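Local coordinates for protein 2-oxoglutarate dehydrogenase E3 component (Thermus thermophilus, PDB 2YQU) that probably reoxidises the dihydrolipoyl groups of 2-oxo acid dehydrogenase complexes, passing their electrons through FAD to NAD(+), at residues A[1-10]-A[20-31]; A[390-400]-A[417-427]. All coordinates share one frame; numbering follows the deposited sequence.

Interaction 1 (A[1-10]-A[20-31]); sequences MYDLLVIGAG and AAQLGMKVGVVE. With FAD (flavin-adenine dinucleotide), chain D.
The Tyr2 ring lies flat over the backbone of Gly28, whose CA sits 3.8 Å from the ring centroid and 16° off its normal, a CH-pi contact. With no side chain, Gly28 lets the ring come down on its backbone; the Tyr2 hydroxyl is hydrogen-bonded to His107. Next door, the Asp3 carboxylate takes the backbone N-H of Lys26 on the anti side of OD2, with Lys26 N to Asp3 OD2 at 2.9 Å, while Lys26 O accepts from both Asp3 N and Leu4 N. From there the strands pair in parallel, alternating from Gly28 N to Leu4 O through to Gly8 N and Val30 O. On the face carrying Leu4 and Val6, Leu4 CD2 presses tightly on Ala20 CB at 3.5 Å, and the bent end of Met25 brings CE against Leu4 CB. On the other face Leu5 CD1 meets Val30 CG2 at 3.8 Å.

At the far end Glu31, folded back by its second torsion (62°), serves both loop and cofactor: OE2 accepts from Ala9 N (3.0 Å) and from FAD O3B, and OE1 takes FAD O2B at 2.6 Å. Gly8 CA passes 3.3 Å from FAD O4B, directly against the ribose. Parallel strands joined through helix 11-22, a glycine-rich turn and an acidic residue holding the ribose hydroxyls mark the FAD-binding beta-alpha-beta unit of the Rossmann fold.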
# COMPACT_ATOMS: atom_id res chain seq x y z
N MET A 1 -8.32 -2.83 44.92
CA MET A 1 -7.22 -2.13 44.20
C MET A 1 -7.30 -2.49 42.73
O MET A 1 -8.07 -3.35 42.34
CB MET A 1 -5.85 -2.50 44.78
CG MET A 1 -5.45 -3.96 44.59
SD MET A 1 -3.73 -4.33 45.00
CE MET A 1 -3.89 -4.73 46.80
N TYR A 2 -6.48 -1.83 41.92
CA TYR A 2 -6.37 -2.18 40.51
C TYR A 2 -5.67 -3.52 40.33
O TYR A 2 -4.81 -3.88 41.13
CB TYR A 2 -5.57 -1.12 39.78
CG TYR A 2 -6.26 0.21 39.67
CD1 TYR A 2 -5.66 1.37 40.14
CD2 TYR A 2 -7.50 0.32 39.06
CE1 TYR A 2 -6.28 2.60 40.02
CE2 TYR A 2 -8.12 1.55 38.92
CZ TYR A 2 -7.51 2.68 39.41
OH TYR A 2 -8.15 3.89 39.28
N ASP A 3 -6.02 -4.24 39.27
CA ASP A 3 -5.20 -5.37 38.83
C ASP A 3 -3.96 -4.85 38.11
O ASP A 3 -2.88 -5.42 38.25
CB ASP A 3 -5.99 -6.29 37.90
CG ASP A 3 -7.18 -6.92 38.57
OD1 ASP A 3 -7.04 -7.37 39.73
OD2 ASP A 3 -8.29 -6.99 38.03
N LEU A 4 -4.14 -3.78 37.34
CA LEU A 4 -3.07 -3.19 36.55
C LEU A 4 -3.14 -1.68 36.65
O LEU A 4 -4.19 -1.10 36.40
CB LEU A 4 -3.20 -3.60 35.07
CG LEU A 4 -2.25 -2.89 34.10
CD1 LEU A 4 -0.79 -3.22 34.42
CD2 LEU A 4 -2.58 -3.24 32.64
N LEU A 5 -2.03 -1.06 37.00
CA LEU A 5 -1.88 0.38 36.94
C LEU A 5 -0.83 0.66 35.89
O LEU A 5 0.28 0.13 35.97
CB LEU A 5 -1.43 0.91 38.30
CG LEU A 5 -1.29 2.42 38.44
CD1 LEU A 5 -2.62 3.12 38.27
CD2 LEU A 5 -0.68 2.74 39.80
N VAL A 6 -1.19 1.47 34.90
CA VAL A 6 -0.33 1.82 33.79
C VAL A 6 0.12 3.26 33.96
O VAL A 6 -0.71 4.14 34.17
CB VAL A 6 -1.07 1.69 32.44
CG1 VAL A 6 -0.13 2.01 31.29
CG2 VAL A 6 -1.67 0.31 32.28
N ILE A 7 1.42 3.50 33.87
CA ILE A 7 1.96 4.85 33.92
C ILE A 7 2.35 5.28 32.51
O ILE A 7 3.32 4.76 31.96
CB ILE A 7 3.18 4.91 34.86
CG1 ILE A 7 2.76 4.49 36.28
CG2 ILE A 7 3.76 6.32 34.90
CD1 ILE A 7 3.91 4.06 37.15
N GLY A 8 1.62 6.24 31.96
CA GLY A 8 1.81 6.70 30.59
C GLY A 8 0.67 6.19 29.73
O GLY A 8 0.28 5.04 29.83
N ALA A 9 0.14 7.07 28.87
CA ALA A 9 -0.98 6.76 28.00
C ALA A 9 -0.62 6.97 26.54
O ALA A 9 -1.46 7.35 25.73
CB ALA A 9 -2.20 7.60 28.36
N GLY A 10 0.65 6.71 26.22
CA GLY A 10 1.10 6.60 24.84
C GLY A 10 0.70 5.30 24.18
O GLY A 10 -0.05 4.51 24.75
N ALA A 20 -5.66 -5.13 28.36
CA ALA A 20 -5.81 -5.61 29.73
C ALA A 20 -7.29 -5.67 30.12
O ALA A 20 -7.75 -6.67 30.69
CB ALA A 20 -5.03 -4.72 30.70
N ALA A 21 -8.04 -4.62 29.79
CA ALA A 21 -9.48 -4.60 30.01
C ALA A 21 -10.16 -5.75 29.27
O ALA A 21 -11.03 -6.41 29.83
CB ALA A 21 -10.08 -3.27 29.57
N GLN A 22 -9.76 -6.00 28.03
CA GLN A 22 -10.30 -7.11 27.24
C GLN A 22 -10.02 -8.46 27.89
O GLN A 22 -10.81 -9.40 27.74
CB GLN A 22 -9.73 -7.09 25.82
CG GLN A 22 -10.23 -5.94 24.97
CD GLN A 22 -9.67 -5.96 23.55
OE1 GLN A 22 -8.74 -6.71 23.25
NE2 GLN A 22 -10.23 -5.12 22.69
N LEU A 23 -8.92 -8.55 28.62
CA LEU A 23 -8.54 -9.79 29.30
C LEU A 23 -9.23 -9.94 30.66
O LEU A 23 -9.11 -10.98 31.30
CB LEU A 23 -7.02 -9.85 29.48
CG LEU A 23 -6.25 -9.97 28.15
CD1 LEU A 23 -4.78 -9.63 28.34
CD2 LEU A 23 -6.41 -11.36 27.56
N GLY A 24 -9.95 -8.91 31.08
CA GLY A 24 -10.74 -8.94 32.29
C GLY A 24 -10.11 -8.26 33.49
O GLY A 24 -10.60 -8.41 34.60
N MET A 25 -9.03 -7.53 33.26
CA MET A 25 -8.34 -6.81 34.33
C MET A 25 -9.06 -5.51 34.68
O MET A 25 -9.67 -4.87 33.81
CB MET A 25 -6.89 -6.49 33.92
CG MET A 25 -6.03 -7.70 33.59
SD MET A 25 -4.30 -7.25 33.32
CE MET A 25 -3.75 -7.19 35.01
N LYS A 26 -8.98 -5.12 35.95
CA LYS A 26 -9.43 -3.81 36.39
C LYS A 26 -8.23 -2.90 36.25
O LYS A 26 -7.22 -3.11 36.92
CB LYS A 26 -9.89 -3.84 37.84
CG LYS A 26 -10.31 -2.49 38.38
CD LYS A 26 -10.73 -2.56 39.85
CE LYS A 26 -11.20 -1.21 40.38
NZ LYS A 26 -11.08 -1.12 41.88
N VAL A 27 -8.34 -1.89 35.40
CA VAL A 27 -7.19 -1.12 34.96
C VAL A 27 -7.34 0.36 35.30
O VAL A 27 -8.41 0.94 35.10
CB VAL A 27 -6.98 -1.23 33.43
CG1 VAL A 27 -5.72 -0.50 33.02
CG2 VAL A 27 -6.94 -2.69 33.01
N GLY A 28 -6.26 0.93 35.81
CA GLY A 28 -6.12 2.37 35.96
C GLY A 28 -4.91 2.85 35.18
O GLY A 28 -3.94 2.12 35.00
N VAL A 29 -4.97 4.10 34.74
CA VAL A 29 -3.92 4.72 33.94
C VAL A 29 -3.62 6.11 34.52
O VAL A 29 -4.54 6.91 34.71
CB VAL A 29 -4.35 4.85 32.46
CG1 VAL A 29 -3.23 5.49 31.62
CG2 VAL A 29 -4.71 3.49 31.88
N VAL A 30 -2.35 6.39 34.79
CA VAL A 30 -1.91 7.72 35.19
C VAL A 30 -1.17 8.36 34.02
O VAL A 30 -0.26 7.77 33.45
CB VAL A 30 -0.97 7.67 36.42
CG1 VAL A 30 -0.84 9.06 37.04
CG2 VAL A 30 -1.47 6.67 37.46
N GLU A 31 -1.58 9.57 33.66
CA GLU A 31 -0.93 10.33 32.60
C GLU A 31 -0.87 11.80 33.03
O GLU A 31 -1.89 12.37 33.44
CB GLU A 31 -1.70 10.17 31.30
CG GLU A 31 -1.36 11.15 30.18
CD GLU A 31 0.08 11.06 29.71
OE1 GLU A 31 0.83 12.03 29.92
OE2 GLU A 31 0.46 10.04 29.12
PA FAD D . 4.98 7.95 24.74
O1A FAD D . 6.04 8.98 24.80
O2A FAD D . 4.16 8.00 23.44
O5B FAD D . 4.05 8.08 26.03
C5B FAD D . 4.63 8.28 27.29
C4B FAD D . 3.63 9.07 28.12
O4B FAD D . 3.99 8.94 29.48
C3B FAD D . 3.65 10.57 27.80
O3B FAD D . 2.37 10.99 27.40
C2B FAD D . 4.07 11.23 29.10
O2B FAD D . 3.36 12.43 29.33
C1B FAD D . 3.74 10.16 30.13
N9A FAD D . 4.55 10.15 31.36
C8A FAD D . 5.91 10.06 31.48
N7A FAD D . 6.22 10.01 32.79
C5A FAD D . 5.08 10.06 33.50
C6A FAD D . 4.81 10.05 34.87
N6A FAD D . 5.75 9.82 35.78
N1A FAD D . 3.50 10.11 35.27
C2A FAD D . 2.46 10.18 34.38
N3A FAD D . 2.73 10.18 33.02
C4A FAD D . 4.02 10.14 32.61
N1 FAD D . 6.85 6.44 15.76
C2 FAD D . 6.33 5.64 14.76
O2 FAD D . 6.21 4.42 14.93
N3 FAD D . 5.94 6.20 13.57
C4 FAD D . 6.07 7.55 13.36
O4 FAD D . 5.53 8.01 12.36
C4X FAD D . 6.59 8.38 14.35
N5 FAD D . 6.72 9.75 14.14
C5X FAD D . 7.24 10.54 15.16
C6 FAD D . 7.37 11.92 14.94
C7 FAD D . 7.89 12.74 15.96
C7M FAD D . 7.93 14.22 15.73
C8 FAD D . 8.27 12.18 17.17
C8M FAD D . 8.52 13.05 18.38
C9 FAD D . 8.14 10.81 17.39
C9A FAD D . 7.63 9.98 16.38
N10 FAD D . 7.50 8.60 16.57
C10 FAD D . 6.98 7.82 15.56
C1' FAD D . 8.02 7.91 17.81
C2' FAD D . 6.83 7.66 18.75
O2' FAD D . 6.20 8.89 19.09
C3' FAD D . 7.23 6.88 19.99
O3' FAD D . 7.94 5.71 19.61
C4' FAD D . 6.00 6.45 20.79
O4' FAD D . 5.25 7.58 21.17
C5' FAD D . 6.41 5.61 22.00
O5' FAD D . 5.27 5.29 22.77
P FAD D . 5.39 5.09 24.36
O1P FAD D . 4.07 4.65 24.90
O2P FAD D . 6.58 4.21 24.72
O3P FAD D . 5.74 6.54 24.98

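Interaction 2 (A[390-400]-A[417-427]); sequences AHAKTDRILGV and ALFFKASAEDL
Ile397 pushes its CG1 branch into the bend between the helices ending near Phe419 and starting at Ala424. Its CD1 reaches Leu427 CD2 at 3.8 Å and also touches Ala417 CB and Ala422 CB, while CG2 lies against Leu418 CG. The first torsion (-63°) sets CG1 beside the backbone N, the same N-H that bonds to Ala422 O, so backbone and side chain approach the bend together. Leu418 CD2 packs closely on Ile397 O at 3.3 Å.

Two residues before Ile397, in the turn of the hairpin, Asp395 bonds to the first turn of the second helix twice. Its carbonyl accepts from Ala424 N at 2.9 Å, and OD1 takes Glu425 N at 3.0 Å on the syn side, 18° out of the carboxylate plane. These acceptors meet amides at the helix N terminus, where the helix dipole would probably stabilise the negative charge of the Asp395 carboxylate. Ser423, just before the helix, is its N-cap, OG accepting from Asp426 N.

Arg396 turns its guanidinium so that the aliphatic part of Lys421 lies over one face, with Lys421 CB 3.4 Å above the plane; the two side chains run side by side, pointing the same way.

In the next shell, one water joins Asp395 OD1 to Glu425 OE2, and another donates to both Ile397 O and Ala422 O. Lys364 forms a salt bridge with Asp395 OD2, and Arg429 one with Glu425 OE1. Thr394 OG1 accepts from Arg396 N in an ST turn. A Schellman motif at Lys421 ends one helix just before the Ser423 cap starts the next: a helix-to-helix bend docked on a beta hairpin of the dimerisation domain, alongside the subunit interface.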
# COMPACT_ATOMS: atom_id res chain seq x y z
N ALA A 390 17.22 -13.20 1.78
CA ALA A 390 16.74 -14.54 2.16
C ALA A 390 17.90 -15.46 2.54
O ALA A 390 18.99 -15.36 1.98
CB ALA A 390 15.95 -15.15 1.03
N HIS A 391 17.67 -16.37 3.47
CA HIS A 391 18.71 -17.27 3.92
C HIS A 391 19.19 -18.13 2.75
O HIS A 391 18.38 -18.66 2.00
CB HIS A 391 18.21 -18.14 5.07
CG HIS A 391 19.30 -18.77 5.87
ND1 HIS A 391 19.98 -19.88 5.44
CD2 HIS A 391 19.86 -18.42 7.06
CE1 HIS A 391 20.90 -20.21 6.33
NE2 HIS A 391 20.84 -19.34 7.32
N ALA A 392 20.50 -18.26 2.60
CA ALA A 392 21.10 -18.95 1.46
C ALA A 392 20.73 -20.43 1.40
O ALA A 392 20.65 -21.01 0.32
CB ALA A 392 22.61 -18.79 1.49
N LYS A 393 20.49 -21.03 2.55
CA LYS A 393 20.19 -22.45 2.62
C LYS A 393 18.69 -22.74 2.71
O LYS A 393 18.20 -23.61 1.99
CB LYS A 393 20.92 -23.08 3.81
CG LYS A 393 20.81 -24.60 3.86
CD LYS A 393 21.68 -25.18 4.98
CE LYS A 393 21.79 -26.70 4.88
NZ LYS A 393 21.27 -27.35 6.11
N THR A 394 17.97 -22.04 3.60
CA THR A 394 16.56 -22.35 3.86
C THR A 394 15.56 -21.53 3.04
O THR A 394 14.37 -21.83 3.02
CB THR A 394 16.21 -22.12 5.35
OG1 THR A 394 16.38 -20.73 5.68
CG2 THR A 394 17.19 -22.86 6.28
N ASP A 395 16.06 -20.48 2.38
CA ASP A 395 15.23 -19.51 1.66
C ASP A 395 14.31 -18.68 2.56
O ASP A 395 13.44 -17.95 2.07
CB ASP A 395 14.41 -20.20 0.56
CG ASP A 395 13.91 -19.23 -0.48
OD1 ASP A 395 12.72 -19.33 -0.87
OD2 ASP A 395 14.64 -18.32 -0.94
N ARG A 396 14.51 -18.75 3.87
CA ARG A 396 13.72 -17.99 4.82
C ARG A 396 13.98 -16.49 4.61
O ARG A 396 15.13 -16.06 4.52
CB ARG A 396 14.06 -18.44 6.24
CG ARG A 396 13.48 -17.60 7.37
CD ARG A 396 12.08 -17.98 7.81
NE ARG A 396 11.76 -17.31 9.07
CZ ARG A 396 11.94 -17.83 10.28
NH1 ARG A 396 12.43 -19.06 10.45
NH2 ARG A 396 11.61 -17.11 11.35
N ILE A 397 12.92 -15.69 4.52
CA ILE A 397 13.09 -14.24 4.42
C ILE A 397 13.71 -13.74 5.73
O ILE A 397 13.19 -14.00 6.81
CB ILE A 397 11.77 -13.51 4.13
CG1 ILE A 397 11.21 -13.93 2.76
CG2 ILE A 397 11.99 -11.99 4.17
CD1 ILE A 397 9.77 -13.56 2.58
N LEU A 398 14.83 -13.03 5.60
CA LEU A 398 15.53 -12.47 6.76
C LEU A 398 15.28 -10.98 6.93
O LEU A 398 15.33 -10.48 8.06
CB LEU A 398 17.03 -12.73 6.63
CG LEU A 398 17.44 -14.21 6.61
CD1 LEU A 398 18.89 -14.34 6.23
CD2 LEU A 398 17.16 -14.86 7.95
N GLY A 399 15.01 -10.28 5.84
CA GLY A 399 14.72 -8.86 5.88
C GLY A 399 14.23 -8.32 4.54
O GLY A 399 14.51 -8.89 3.51
N VAL A 400 13.49 -7.22 4.59
CA VAL A 400 13.03 -6.53 3.39
C VAL A 400 13.24 -5.03 3.57
O VAL A 400 12.99 -4.47 4.64
CB VAL A 400 11.54 -6.85 3.06
CG1 VAL A 400 11.15 -6.25 1.70
CG2 VAL A 400 11.30 -8.36 3.07
N ALA A 417 4.83 -11.27 5.84
CA ALA A 417 5.58 -12.44 5.40
C ALA A 417 6.61 -12.87 6.45
O ALA A 417 6.73 -14.06 6.76
CB ALA A 417 6.22 -12.18 4.05
N LEU A 418 7.31 -11.90 7.04
CA LEU A 418 8.28 -12.17 8.11
C LEU A 418 7.61 -12.76 9.36
O LEU A 418 8.14 -13.70 9.96
CB LEU A 418 9.04 -10.89 8.48
CG LEU A 418 10.27 -10.72 7.58
CD1 LEU A 418 10.64 -9.26 7.40
CD2 LEU A 418 11.44 -11.50 8.15
N PHE A 419 6.45 -12.21 9.72
CA PHE A 419 5.64 -12.71 10.84
C PHE A 419 5.23 -14.16 10.59
O PHE A 419 5.20 -14.95 11.52
CB PHE A 419 4.40 -11.84 11.05
CG PHE A 419 3.64 -12.14 12.31
CD1 PHE A 419 4.21 -11.91 13.55
CD2 PHE A 419 2.34 -12.65 12.25
CE1 PHE A 419 3.51 -12.17 14.71
CE2 PHE A 419 1.64 -12.91 13.43
CZ PHE A 419 2.23 -12.68 14.65
N PHE A 420 4.95 -14.50 9.33
CA PHE A 420 4.57 -15.86 8.93
C PHE A 420 5.78 -16.76 8.69
O PHE A 420 5.60 -17.91 8.29
CB PHE A 420 3.73 -15.82 7.64
CG PHE A 420 2.32 -15.33 7.81
CD1 PHE A 420 1.79 -15.04 9.06
CD2 PHE A 420 1.51 -15.16 6.70
CE1 PHE A 420 0.49 -14.60 9.19
CE2 PHE A 420 0.21 -14.71 6.83
CZ PHE A 420 -0.29 -14.43 8.08
N LYS A 421 6.99 -16.25 8.91
CA LYS A 421 8.23 -17.01 8.72
C LYS A 421 8.32 -17.53 7.29
O LYS A 421 8.78 -18.66 7.04
CB LYS A 421 8.36 -18.14 9.75
CG LYS A 421 8.21 -17.64 11.20
CD LYS A 421 8.65 -18.69 12.22
CE LYS A 421 8.94 -18.07 13.58
NZ LYS A 421 7.75 -17.41 14.18
N ALA A 422 7.90 -16.68 6.36
CA ALA A 422 7.78 -17.03 4.95
C ALA A 422 9.13 -17.20 4.31
O ALA A 422 10.10 -16.58 4.72
CB ALA A 422 7.02 -15.93 4.21
N SER A 423 9.15 -18.03 3.27
CA SER A 423 10.28 -18.10 2.37
C SER A 423 10.11 -17.06 1.27
O SER A 423 8.99 -16.58 1.02
CB SER A 423 10.37 -19.49 1.75
OG SER A 423 9.25 -19.77 0.94
N ALA A 424 11.21 -16.70 0.62
CA ALA A 424 11.20 -15.77 -0.50
C ALA A 424 10.36 -16.35 -1.64
O ALA A 424 9.60 -15.62 -2.29
CB ALA A 424 12.62 -15.49 -0.98
N GLU A 425 10.50 -17.66 -1.87
CA GLU A 425 9.69 -18.38 -2.85
C GLU A 425 8.19 -18.21 -2.60
O GLU A 425 7.45 -17.95 -3.52
CB GLU A 425 10.03 -19.88 -2.86
CG GLU A 425 9.32 -20.65 -3.98
CD GLU A 425 9.50 -22.16 -3.88
OE1 GLU A 425 8.61 -22.89 -4.37
OE2 GLU A 425 10.49 -22.62 -3.30
N ASP A 426 7.75 -18.36 -1.35
CA ASP A 426 6.32 -18.26 -1.06
C ASP A 426 5.79 -16.85 -1.25
O ASP A 426 4.67 -16.69 -1.74
CB ASP A 426 6.00 -18.81 0.33
CG ASP A 426 6.01 -20.33 0.37
OD1 ASP A 426 6.28 -20.88 1.44
OD2 ASP A 426 5.77 -21.06 -0.63
N LEU A 427 6.57 -15.84 -0.86
CA LEU A 427 6.18 -14.46 -1.12
C LEU A 427 6.10 -14.21 -2.62
O LEU A 427 5.16 -13.57 -3.10
CB LEU A 427 7.15 -13.49 -0.45
CG LEU A 427 6.88 -11.99 -0.61
CD1 LEU A 427 5.47 -11.63 -0.16
CD2 LEU A 427 7.91 -11.21 0.18
O HOH W 1 12.07 -21.91 -1.19
O HOH W 2 10.67 -15.20 7.20

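In the fold
From the N terminus, strand 2-7 leads into helix 11-22, and strand 27-31 returns to pair with it, so interaction 1 closes a short beta-alpha-beta loop in the parallel sheet of the FAD-binding region. Hundreds of residues later, interaction 2 closes a second short loop: strands 385-391 and 397-404 form a hairpin in the antiparallel sheet, helix 407-419 follows, and the bend into helix 424-429 returns to the hairpin turn. The two loops follow in series, neither nesting nor crossing. The centres of interactions 1 and 2 lie about 37 Å apart, without touching. One joins neighbouring strands of the FAD-binding sheet, the other ties hairpin to helices in the dimerisation domain near the second subunit.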